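Local coordinates for protein soluble lytic murein transglycosylase (PDB 5OHU) that cleaves the glycan strands of peptidoglycan as a lytic transglycosylase, a lyase acting in both exolytic and endolytic cell-wall turnover, at residues 80-83 / 84-88; 255-258 / 259-262; 600-604 / 605-609. One frame throughout, in Å; residues are numbered along the deposited sequence.

Contact 1: residues 80-83 / 84-88; sequences EEVE and RFLTE. With PO4 (phosphate ion), chain C.
T87 and E83 meet one turn apart through a doubly used carbonyl: E83 O accepts from T87 N and from T87 OG1, both at 2.7 Å. The hydroxyl comes from above the carbonyl plane, whereas the amide lies closer to it; with OG1 beside its own backbone N (chi1 -71°), the threonine can fold back onto the preceding turn. Ordinary i to i+4 backbone bonds join R84 to E80, F85 to E81 and L86 to V82. A water adds a polar link, donating to E81 O and accepting from R84 NH1 at 3.0 Å, while the carboxylate of E81 turns to R73.

Apolar contact is limited to V82 and L86, which lie side by side with V82 CG1 and L86 CD1 3.9 Å apart, both facing helix 95-108.

On the charged side R84 stretches out to a phosphate ion, probably from the crystallisation liquor. R84 NE donates to phosphate O2 at 2.9 Å, and E88 OE2 sits over one guanidinium face, 3.9 Å from R84 NE, a long ion pair through charge alone. Such a division marks an amphipathic helix in an all-helical superhelix: F85 buried between helices 62-72 and 95-108, V82 against W102, R84 and E88 exposed to solvent.

Contact 2: residues 255-258 / 259-262; sequences KALS and LLDY
K255 carries CG opposite its backbone N (chi1 -177°), while L259, one turn on, has CG beside its own N (chi1 -70°); the two side chains consequently run next to each other in the same direction. L259 CD1 lies against the aliphatic part of the lysine, 4.0 Å from K255 CG, and L259 CG also rests 3.4 Å from K255 O. Beyond this apolar stem the lysine bends at its last two torsions, and NZ finds its partner in the hydroxyl of S225.

L257 and D261 cross obliquely on another side of the helix. L257 CD1 is 4.1 Å from D261 OD1, a loose van der Waals contact between a methyl and a carboxylate oxygen. The aspartate group leans back over the preceding turn, with D261 CG 3.2 Å from L257 O. L257 O accepts from D261 N at 3.0 Å.

This is one amphipathic helix, 253-263, in the helical superhelix of a Slt70-like enzyme, where it packs against the helices before and after it in sequence, 235-251 and 271-287. L259 fits against L245 and L248 of helix 235-251, whereas A256, L257 and L260 face I281 of helix 271-287. L257 CD1 and L260 CD2 are 4.4 Å apart, a light contact, and both leucines touch I281. Backbone bonds from L259, L260, D261 and Y262 to the carbonyls four residues earlier run along the helix.

Contact 3: residues 600-604 / 605-609; sequences ETIPF and DETRQ
R608 reaches back from the first turn of its helix across the loop that precedes it, and its guanidinium meets E600 and D605 from different directions. The chain bends at chi3 (-49°), which swings NE toward the end of helix 595-600. There R608 NE donates to E600 O at 3.1 Å, approaching from above the carbonyl plane; NH2 adds a weak bond to the same oxygen. The E600 side chain passes the arginine at a slant, its carboxylate plane only 7° from that of the guanidinium. The two planes are nevertheless stepped apart: E600 OE2 is 3.8 Å from R608 NE and well out of the guanidinium plane, a long ion pair in which charge alone acts. E600 has other polar partners, OE1 bonding to Y375 and W346 and OE2 pairing with R315.

D605 instead meets the guanidinium edge in plane. R608 NH1 donates to the anti side of D605 OD1 at 2.9 Å, within one helical turn, completing a salt-bridge network of E600, R608 and D605. A water donates to both D605 OD1 and P603 O, tying the carboxylate to the loop.

Apart from these polar links, I602 points its CB toward the helix start: I602 CB lies 4.1 Å from R608 CB, and I602 CG2 packs 3.9 Å from T607 CB, the two side chains of I602 and T607 crossing at about a right angle. F604 and T607 lie side by side, with T607 OG1 3.6 Å from F604 CB and near the ring's edge. F604 occupies the N-cap position, and F604 O accepts from R608 N at 3.0 Å.

The turn thus joins helices 595-600 and 605-624, with W586 of helix 580-586 touching I602, P603 and T607, helix 569-578 beside T607, and W312 of helix 307-319 against R608.

Overall arrangement
The three contacts follow one another along the chain, the first two each within one helix, the third across the loop between two helices, and none touches another. Contact 1 on helix 79-88 and contact 2 on helix 253-263 lie on opposite sides of the chain's centre, their centres 61 Å apart. Contact 3, between helices 595-600 and 605-624, is nearer the middle, 27 Å from contact 2 and 49 Å from contact 1, centre to centre. The first two belong to the long run of helices that curves into an open ring; the third lies close to the transglycosylase SLT domain, by family the catalytic part, and R608 on W312 and T601 on R315 link it to helix 307-319.

Contact 1: residues 80-83 / 84-88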
ATOM      1  N   GLU A  80      39.054   8.935   1.211  1.00 26.50           N
ATOM      2  CA  GLU A  80      39.243   8.732   2.643  1.00 24.99           C
ATOM      3  C   GLU A  80      38.164   9.441   3.453  1.00 23.73           C
ATOM      4  O   GLU A  80      37.570   8.854   4.366  1.00 22.90           O
ATOM      5  CB  GLU A  80      40.635   9.224   3.055  1.00 27.40           C
ATOM      6  CG  GLU A  80      41.795   8.379   2.509  1.00 31.67           C
ATOM      7  CD  GLU A  80      42.063   8.598   1.000  1.00 39.42           C
ATOM      8  OE1 GLU A  80      41.557   9.591   0.411  1.00 32.32           O
ATOM      9  OE2 GLU A  80      42.815   7.785   0.407  1.00 49.89           O
ATOM     10  N   GLU A  81      37.904  10.710   3.137  1.00 22.89           N
ATOM     11  CA  GLU A  81      36.923  11.460   3.912  1.00 28.62           C
ATOM     12  C   GLU A  81      35.522  10.904   3.707  1.00 22.54           C
ATOM     13  O   GLU A  81      34.779  10.718   4.673  1.00 27.10           O
ATOM     14  CB  GLU A  81      36.965  12.940   3.545  1.00 28.66           C
ATOM     15  CG  GLU A  81      36.142  13.782   4.491  1.00 35.63           C
ATOM     16  CD  GLU A  81      36.137  15.262   4.133  1.00 37.81           C
ATOM     17  OE1 GLU A  81      36.813  15.647   3.151  1.00 30.47           O
ATOM     18  OE2 GLU A  81      35.444  16.032   4.836  1.00 37.05           O
ATOM     19  N   VAL A  82      35.139  10.636   2.457  1.00 22.91           N
ATOM     20  CA  VAL A  82      33.790  10.129   2.192  1.00 21.41           C
ATOM     21  C   VAL A  82      33.599   8.772   2.847  1.00 28.80           C
ATOM     22  O   VAL A  82      32.596   8.531   3.526  1.00 21.27           O
ATOM     23  CB  VAL A  82      33.511  10.048   0.682  1.00 22.71           C
ATOM     24  CG1 VAL A  82      32.097   9.518   0.440  1.00 20.32           C
ATOM     25  CG2 VAL A  82      33.689  11.403   0.028  1.00 22.56           C
ATOM     26  N   GLU A  83      34.553   7.861   2.637  1.00 21.32           N
ATOM     27  CA  GLU A  83      34.461   6.539   3.244  1.00 26.32           C
ATOM     28  C   GLU A  83      34.311   6.657   4.748  1.00 31.29           C
ATOM     29  O   GLU A  83      33.466   5.988   5.362  1.00 21.72           O
ATOM     30  CB  GLU A  83      35.697   5.722   2.892  1.00 21.36           C
ATOM     31  CG  GLU A  83      35.689   5.206   1.472  1.00 20.81           C
ATOM     32  CD  GLU A  83      37.021   4.618   1.072  1.00 30.70           C
ATOM     33  OE1 GLU A  83      37.958   4.659   1.901  1.00 33.69           O
ATOM     34  OE2 GLU A  83      37.134   4.115  -0.073  1.00 36.28           O
ATOM     35  N   ARG A  84      35.096   7.551   5.345  1.00 22.39           N
ATOM     36  CA  ARG A  84      34.992   7.804   6.774  1.00 30.18           C
ATOM     37  C   ARG A  84      33.595   8.278   7.158  1.00 26.58           C
ATOM     38  O   ARG A  84      33.031   7.820   8.157  1.00 24.39           O
ATOM     39  CB  ARG A  84      36.047   8.819   7.191  1.00 23.60           C
ATOM     40  CG  ARG A  84      35.916   9.297   8.611  1.00 24.70           C
ATOM     41  CD  ARG A  84      37.047  10.246   8.920  1.00 24.90           C
ATOM     42  NE  ARG A  84      36.969  10.676  10.304  1.00 30.26           N
ATOM     43  CZ  ARG A  84      36.371  11.792  10.696  1.00 35.53           C
ATOM     44  NH1 ARG A  84      35.827  12.562   9.770  1.00 31.01           N
ATOM     45  NH2 ARG A  84      36.323  12.126  11.991  1.00 38.91           N
ATOM     46  N   PHE A  85      33.005   9.176   6.372  1.00 28.52           N
ATOM     47  CA  PHE A  85      31.667   9.642   6.708  1.00 22.44           C
ATOM     48  C   PHE A  85      30.635   8.524   6.583  1.00 27.72           C
ATOM     49  O   PHE A  85      29.753   8.381   7.440  1.00 23.08           O
ATOM     50  CB  PHE A  85      31.282  10.817   5.827  1.00 23.93           C
ATOM     51  CG  PHE A  85      30.023  11.493   6.267  1.00 25.79           C
ATOM     52  CD1 PHE A  85      28.790  11.075   5.789  1.00 25.58           C
ATOM     53  CD2 PHE A  85      30.072  12.524   7.185  1.00 28.14           C
ATOM     54  CE1 PHE A  85      27.617  11.696   6.205  1.00 30.67           C
ATOM     55  CE2 PHE A  85      28.921  13.158   7.601  1.00 34.63           C
ATOM     56  CZ  PHE A  85      27.688  12.745   7.115  1.00 34.79           C
ATOM     57  N   LEU A  86      30.711   7.732   5.513  1.00 21.37           N
ATOM     58  CA  LEU A  86      29.781   6.621   5.376  1.00 24.70           C
ATOM     59  C   LEU A  86      30.046   5.539   6.413  1.00 35.55           C
ATOM     60  O   LEU A  86      29.117   4.834   6.826  1.00 33.77           O
ATOM     61  CB  LEU A  86      29.859   6.036   3.970  1.00 26.36           C
ATOM     62  CG  LEU A  86      29.531   7.012   2.844  1.00 27.79           C
ATOM     63  CD1 LEU A  86      30.025   6.430   1.542  1.00 22.90           C
ATOM     64  CD2 LEU A  86      28.032   7.277   2.778  1.00 28.03           C
ATOM     65  N   THR A  87      31.303   5.400   6.834  1.00 36.79           N
ATOM     66  CA  THR A  87      31.657   4.428   7.860  1.00 30.54           C
ATOM     67  C   THR A  87      31.005   4.755   9.191  1.00 28.66           C
ATOM     68  O   THR A  87      30.508   3.860   9.878  1.00 36.12           O
ATOM     69  CB  THR A  87      33.176   4.379   8.017  1.00 27.86           C
ATOM     70  OG1 THR A  87      33.732   3.750   6.865  1.00 34.25           O
ATOM     71  CG2 THR A  87      33.603   3.633   9.295  1.00 24.90           C
ATOM     72  N   GLU A  88      30.993   6.026   9.569  1.00 24.79           N
ATOM     73  CA  GLU A  88      30.588   6.426  10.911  1.00 26.37           C
ATOM     74  C   GLU A  88      29.191   7.019  10.978  1.00 30.43           C
ATOM     75  O   GLU A  88      28.663   7.198  12.079  1.00 30.38           O
ATOM     76  CB  GLU A  88      31.607   7.424  11.464  1.00 25.70           C
ATOM     77  CG  GLU A  88      33.007   6.996  11.074  1.00 36.72           C
ATOM     78  CD  GLU A  88      34.121   7.757  11.751  1.00 43.34           C
ATOM     79  OE1 GLU A  88      35.185   7.129  11.926  1.00 47.23           O
ATOM     80  OE2 GLU A  88      33.948   8.951  12.106  1.00 43.32           O
TER
HETATM   81  P   PO4 C 702      37.168   9.174  13.635  1.00 40.44           P
HETATM   82  O1  PO4 C 702      36.234  10.352  13.619  1.00 59.26           O
HETATM   83  O2  PO4 C 702      37.192   8.546  12.271  1.00 41.01           O
HETATM   84  O3  PO4 C 702      36.712   8.167  14.663  1.00 37.76           O
HETATM   85  O4  PO4 C 702      38.547   9.680  13.941  1.00 35.38           O
HETATM   86  O   HOH W   1      34.550  12.384   7.092  1.00 34.97           O

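Contact 2: residues 255-258 / 259-262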
ATOM      1  N   LYS A 255     -17.426  -8.696 -22.752  1.00 11.73           N
ATOM      2  CA  LYS A 255     -16.933  -8.632 -24.121  1.00 11.89           C
ATOM      3  C   LYS A 255     -15.603  -9.370 -24.259  1.00 16.72           C
ATOM      4  O   LYS A 255     -15.368 -10.061 -25.254  1.00 18.00           O
ATOM      5  CB  LYS A 255     -16.794  -7.175 -24.574  1.00 16.83           C
ATOM      6  CG  LYS A 255     -16.363  -7.042 -26.028  1.00 16.43           C
ATOM      7  CD  LYS A 255     -15.613  -5.734 -26.289  1.00 36.98           C
ATOM      8  CE  LYS A 255     -16.471  -4.659 -26.999  1.00 30.01           C
ATOM      9  NZ  LYS A 255     -16.966  -5.085 -28.342  1.00 36.30           N
ATOM     10  N   ALA A 256     -14.730  -9.253 -23.256  1.00 11.77           N
ATOM     11  CA  ALA A 256     -13.446  -9.932 -23.309  1.00 11.85           C
ATOM     12  C   ALA A 256     -13.621 -11.443 -23.352  1.00 11.96           C
ATOM     13  O   ALA A 256     -12.889 -12.141 -24.061  1.00 12.19           O
ATOM     14  CB  ALA A 256     -12.596  -9.519 -22.108  1.00 11.63           C
ATOM     15  N   LEU A 257     -14.581 -11.963 -22.591  1.00 11.84           N
ATOM     16  CA  LEU A 257     -14.823 -13.401 -22.568  1.00 14.82           C
ATOM     17  C   LEU A 257     -15.339 -13.900 -23.915  1.00 16.14           C
ATOM     18  O   LEU A 257     -14.889 -14.941 -24.412  1.00 15.04           O
ATOM     19  CB  LEU A 257     -15.817 -13.750 -21.451  1.00 13.17           C
ATOM     20  CG  LEU A 257     -16.090 -15.251 -21.284  1.00 17.75           C
ATOM     21  CD1 LEU A 257     -14.768 -15.984 -21.141  1.00 14.01           C
ATOM     22  CD2 LEU A 257     -16.965 -15.520 -20.094  1.00 14.26           C
ATOM     23  N   SER A 258     -16.293 -13.182 -24.515  1.00 13.01           N
ATOM     24  CA  SER A 258     -16.755 -13.569 -25.847  1.00 18.52           C
ATOM     25  C   SER A 258     -15.600 -13.624 -26.831  1.00 17.84           C
ATOM     26  O   SER A 258     -15.551 -14.508 -27.693  1.00 18.31           O
ATOM     27  CB  SER A 258     -17.812 -12.591 -26.366  1.00 12.69           C
ATOM     28  OG  SER A 258     -18.989 -12.691 -25.616  1.00 40.34           O
ATOM     29  N   LEU A 259     -14.668 -12.675 -26.731  1.00 12.81           N
ATOM     30  CA  LEU A 259     -13.613 -12.612 -27.733  1.00 16.68           C
ATOM     31  C   LEU A 259     -12.579 -13.701 -27.503  1.00 13.16           C
ATOM     32  O   LEU A 259     -12.055 -14.280 -28.469  1.00 15.79           O
ATOM     33  CB  LEU A 259     -12.978 -11.228 -27.744  1.00 12.94           C
ATOM     34  CG  LEU A 259     -13.948 -10.189 -28.314  1.00 17.88           C
ATOM     35  CD1 LEU A 259     -13.386  -8.784 -28.101  1.00 13.61           C
ATOM     36  CD2 LEU A 259     -14.162 -10.452 -29.803  1.00 16.78           C
ATOM     37  N   LEU A 260     -12.271 -13.985 -26.237  1.00 14.03           N
ATOM     38  CA  LEU A 260     -11.463 -15.157 -25.913  1.00 18.93           C
ATOM     39  C   LEU A 260     -12.082 -16.412 -26.506  1.00 21.74           C
ATOM     40  O   LEU A 260     -11.378 -17.240 -27.094  1.00 20.51           O
ATOM     41  CB  LEU A 260     -11.321 -15.299 -24.397  1.00 13.70           C
ATOM     42  CG  LEU A 260     -10.581 -16.560 -23.946  1.00 21.67           C
ATOM     43  CD1 LEU A 260      -9.152 -16.546 -24.470  1.00 17.47           C
ATOM     44  CD2 LEU A 260     -10.592 -16.706 -22.416  1.00 16.38           C
ATOM     45  N   ASP A 261     -13.414 -16.536 -26.419  1.00 13.28           N
ATOM     46  CA  ASP A 261     -14.068 -17.726 -26.949  1.00 18.56           C
ATOM     47  C   ASP A 261     -13.906 -17.809 -28.460  1.00 23.29           C
ATOM     48  O   ASP A 261     -13.827 -18.910 -29.015  1.00 27.96           O
ATOM     49  CB  ASP A 261     -15.548 -17.746 -26.539  1.00 13.47           C
ATOM     50  CG  ASP A 261     -15.729 -17.976 -25.044  1.00 26.28           C
ATOM     51  OD1 ASP A 261     -14.763 -18.448 -24.399  1.00 22.77           O
ATOM     52  OD2 ASP A 261     -16.825 -17.690 -24.510  1.00 22.78           O
ATOM     53  N   TYR A 262     -13.836 -16.666 -29.143  1.00 22.18           N
ATOM     54  CA  TYR A 262     -13.528 -16.688 -30.567  1.00 18.89           C
ATOM     55  C   TYR A 262     -12.045 -16.954 -30.820  1.00 19.40           C
ATOM     56  O   TYR A 262     -11.694 -17.764 -31.680  1.00 18.04           O
ATOM     57  CB  TYR A 262     -13.929 -15.366 -31.224  1.00 19.23           C
ATOM     58  CG  TYR A 262     -13.641 -15.367 -32.707  1.00 21.32           C
ATOM     59  CD1 TYR A 262     -12.364 -15.038 -33.193  1.00 23.33           C
ATOM     60  CD2 TYR A 262     -14.650 -15.661 -33.628  1.00 25.36           C
ATOM     61  CE1 TYR A 262     -12.092 -15.059 -34.547  1.00 16.15           C
ATOM     62  CE2 TYR A 262     -14.399 -15.660 -34.983  1.00 25.34           C
ATOM     63  CZ  TYR A 262     -13.114 -15.359 -35.431  1.00 21.66           C
ATOM     64  OH  TYR A 262     -12.857 -15.364 -36.773  1.00 22.11           O
TER

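Contact 3: residues 600-604 / 605-609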
ATOM      1  N   GLU A 600     -17.507  -9.008   2.622  1.00 15.60           N
ATOM      2  CA  GLU A 600     -16.511  -9.914   2.072  1.00 10.83           C
ATOM      3  C   GLU A 600     -16.413  -9.792   0.558  1.00 19.87           C
ATOM      4  O   GLU A 600     -15.343 -10.035  -0.016  1.00 13.37           O
ATOM      5  CB  GLU A 600     -16.844 -11.359   2.437  1.00 10.87           C
ATOM      6  CG  GLU A 600     -15.668 -12.282   2.232  1.00 12.54           C
ATOM      7  CD  GLU A 600     -14.448 -11.801   2.990  1.00 23.45           C
ATOM      8  OE1 GLU A 600     -14.579 -11.606   4.239  1.00 18.13           O
ATOM      9  OE2 GLU A 600     -13.396 -11.563   2.332  1.00 16.13           O
ATOM     10  N   THR A 601     -17.512  -9.422  -0.111  1.00 15.88           N
ATOM     11  CA  THR A 601     -17.544  -9.393  -1.567  1.00 14.44           C
ATOM     12  C   THR A 601     -17.448  -7.981  -2.115  1.00 10.59           C
ATOM     13  O   THR A 601     -17.762  -7.757  -3.285  1.00 15.22           O
ATOM     14  CB  THR A 601     -18.797 -10.088  -2.113  1.00 12.33           C
ATOM     15  OG1 THR A 601     -19.974  -9.412  -1.652  1.00 10.16           O
ATOM     16  CG2 THR A 601     -18.854 -11.566  -1.660  1.00 10.29           C
ATOM     17  N   ILE A 602     -17.009  -7.027  -1.299  1.00 11.33           N
ATOM     18  CA  ILE A 602     -16.681  -5.694  -1.825  1.00 11.17           C
ATOM     19  C   ILE A 602     -15.570  -5.829  -2.872  1.00 16.58           C
ATOM     20  O   ILE A 602     -14.536  -6.471  -2.607  1.00 11.32           O
ATOM     21  CB  ILE A 602     -16.246  -4.765  -0.674  1.00 16.35           C
ATOM     22  CG1 ILE A 602     -17.462  -4.283   0.123  1.00 12.98           C
ATOM     23  CG2 ILE A 602     -15.465  -3.543  -1.194  1.00 12.46           C
ATOM     24  CD1 ILE A 602     -17.044  -3.616   1.411  1.00 11.55           C
ATOM     25  N   PRO A 603     -15.721  -5.274  -4.069  1.00 13.67           N
ATOM     26  CA  PRO A 603     -14.698  -5.490  -5.108  1.00 15.83           C
ATOM     27  C   PRO A 603     -13.338  -4.882  -4.801  1.00 20.41           C
ATOM     28  O   PRO A 603     -12.326  -5.447  -5.229  1.00 21.25           O
ATOM     29  CB  PRO A 603     -15.330  -4.848  -6.357  1.00 13.43           C
ATOM     30  CG  PRO A 603     -16.795  -4.707  -6.027  1.00 23.43           C
ATOM     31  CD  PRO A 603     -16.837  -4.465  -4.553  1.00 15.10           C
ATOM     32  N   PHE A 604     -13.273  -3.740  -4.104  1.00 15.67           N
ATOM     33  CA  PHE A 604     -11.999  -3.071  -3.831  1.00 19.91           C
ATOM     34  C   PHE A 604     -11.397  -3.614  -2.538  1.00 17.79           C
ATOM     35  O   PHE A 604     -12.003  -3.465  -1.474  1.00 19.86           O
ATOM     36  CB  PHE A 604     -12.172  -1.556  -3.698  1.00 18.57           C
ATOM     37  CG  PHE A 604     -12.685  -0.872  -4.937  1.00 22.84           C
ATOM     38  CD1 PHE A 604     -12.823  -1.558  -6.138  1.00 16.74           C
ATOM     39  CD2 PHE A 604     -13.022   0.486  -4.893  1.00 23.62           C
ATOM     40  CE1 PHE A 604     -13.300  -0.905  -7.275  1.00 25.31           C
ATOM     41  CE2 PHE A 604     -13.493   1.150  -6.020  1.00 27.32           C
ATOM     42  CZ  PHE A 604     -13.633   0.458  -7.218  1.00 22.15           C
ATOM     43  N   ASP A 605     -10.197  -4.207  -2.630  1.00 15.26           N
ATOM     44  CA  ASP A 605      -9.483  -4.655  -1.437  1.00 11.85           C
ATOM     45  C   ASP A 605      -9.370  -3.544  -0.412  1.00 19.87           C
ATOM     46  O   ASP A 605      -9.486  -3.788   0.797  1.00 15.17           O
ATOM     47  CB  ASP A 605      -8.063  -5.125  -1.774  1.00 15.51           C
ATOM     48  CG  ASP A 605      -8.016  -6.487  -2.441  1.00 26.94           C
ATOM     49  OD1 ASP A 605      -8.993  -7.255  -2.355  1.00 23.61           O
ATOM     50  OD2 ASP A 605      -6.959  -6.801  -3.027  1.00 30.35           O
ATOM     51  N   GLU A 606      -9.087  -2.321  -0.873  1.00 18.80           N
ATOM     52  CA  GLU A 606      -8.899  -1.214   0.054  1.00 20.68           C
ATOM     53  C   GLU A 606     -10.176  -0.943   0.823  1.00 21.10           C
ATOM     54  O   GLU A 606     -10.151  -0.728   2.041  1.00 16.02           O
ATOM     55  CB  GLU A 606      -8.461   0.055  -0.677  1.00 15.78           C
ATOM     56  CG  GLU A 606      -8.797   1.306   0.144  1.00 25.50           C
ATOM     57  CD  GLU A 606      -8.156   2.580  -0.361  1.00 43.71           C
ATOM     58  OE1 GLU A 606      -7.460   2.554  -1.398  1.00 43.99           O
ATOM     59  OE2 GLU A 606      -8.359   3.623   0.295  1.00 55.67           O
ATOM     60  N   THR A 607     -11.308  -0.929   0.121  1.00 14.95           N
ATOM     61  CA  THR A 607     -12.543  -0.554   0.788  1.00 11.57           C
ATOM     62  C   THR A 607     -12.998  -1.651   1.745  1.00 14.15           C
ATOM     63  O   THR A 607     -13.507  -1.360   2.836  1.00 12.70           O
ATOM     64  CB  THR A 607     -13.610  -0.237  -0.245  1.00 14.99           C
ATOM     65  OG1 THR A 607     -13.118   0.790  -1.109  1.00 13.22           O
ATOM     66  CG2 THR A 607     -14.859   0.252   0.441  1.00 11.41           C
ATOM     67  N   ARG A 608     -12.783  -2.915   1.374  1.00 11.39           N
ATOM     68  CA  ARG A 608     -13.144  -4.009   2.275  1.00 15.67           C
ATOM     69  C   ARG A 608     -12.388  -3.892   3.593  1.00 18.19           C
ATOM     70  O   ARG A 608     -12.985  -3.968   4.677  1.00 12.82           O
ATOM     71  CB  ARG A 608     -12.875  -5.368   1.624  1.00 11.24           C
ATOM     72  CG  ARG A 608     -13.051  -6.536   2.644  1.00 13.69           C
ATOM     73  CD  ARG A 608     -12.511  -7.874   2.153  1.00 24.10           C
ATOM     74  NE  ARG A 608     -12.990  -8.154   0.807  1.00 38.39           N
ATOM     75  CZ  ARG A 608     -12.243  -8.125  -0.294  1.00 38.73           C
ATOM     76  NH1 ARG A 608     -10.926  -7.870  -0.233  1.00 11.13           N
ATOM     77  NH2 ARG A 608     -12.824  -8.382  -1.456  1.00 25.74           N
ATOM     78  N   GLN A 609     -11.074  -3.650   3.516  1.00 11.85           N
ATOM     79  CA  GLN A 609     -10.271  -3.541   4.730  1.00 12.18           C
ATOM     80  C   GLN A 609     -10.612  -2.272   5.498  1.00 12.41           C
ATOM     81  O   GLN A 609     -10.653  -2.277   6.733  1.00 12.67           O
ATOM     82  CB  GLN A 609      -8.780  -3.564   4.387  1.00 14.65           C
ATOM     83  CG  GLN A 609      -7.883  -3.752   5.610  1.00 14.37           C
ATOM     84  CD  GLN A 609      -8.140  -5.093   6.293  1.00 21.11           C
ATOM     85  OE1 GLN A 609      -8.118  -6.122   5.634  1.00 20.50           O
ATOM     86  NE2 GLN A 609      -8.414  -5.082   7.611  1.00 12.94           N
TER
HETATM   87  O   HOH W   2     -11.018  -7.488  -4.090  1.00 29.79           O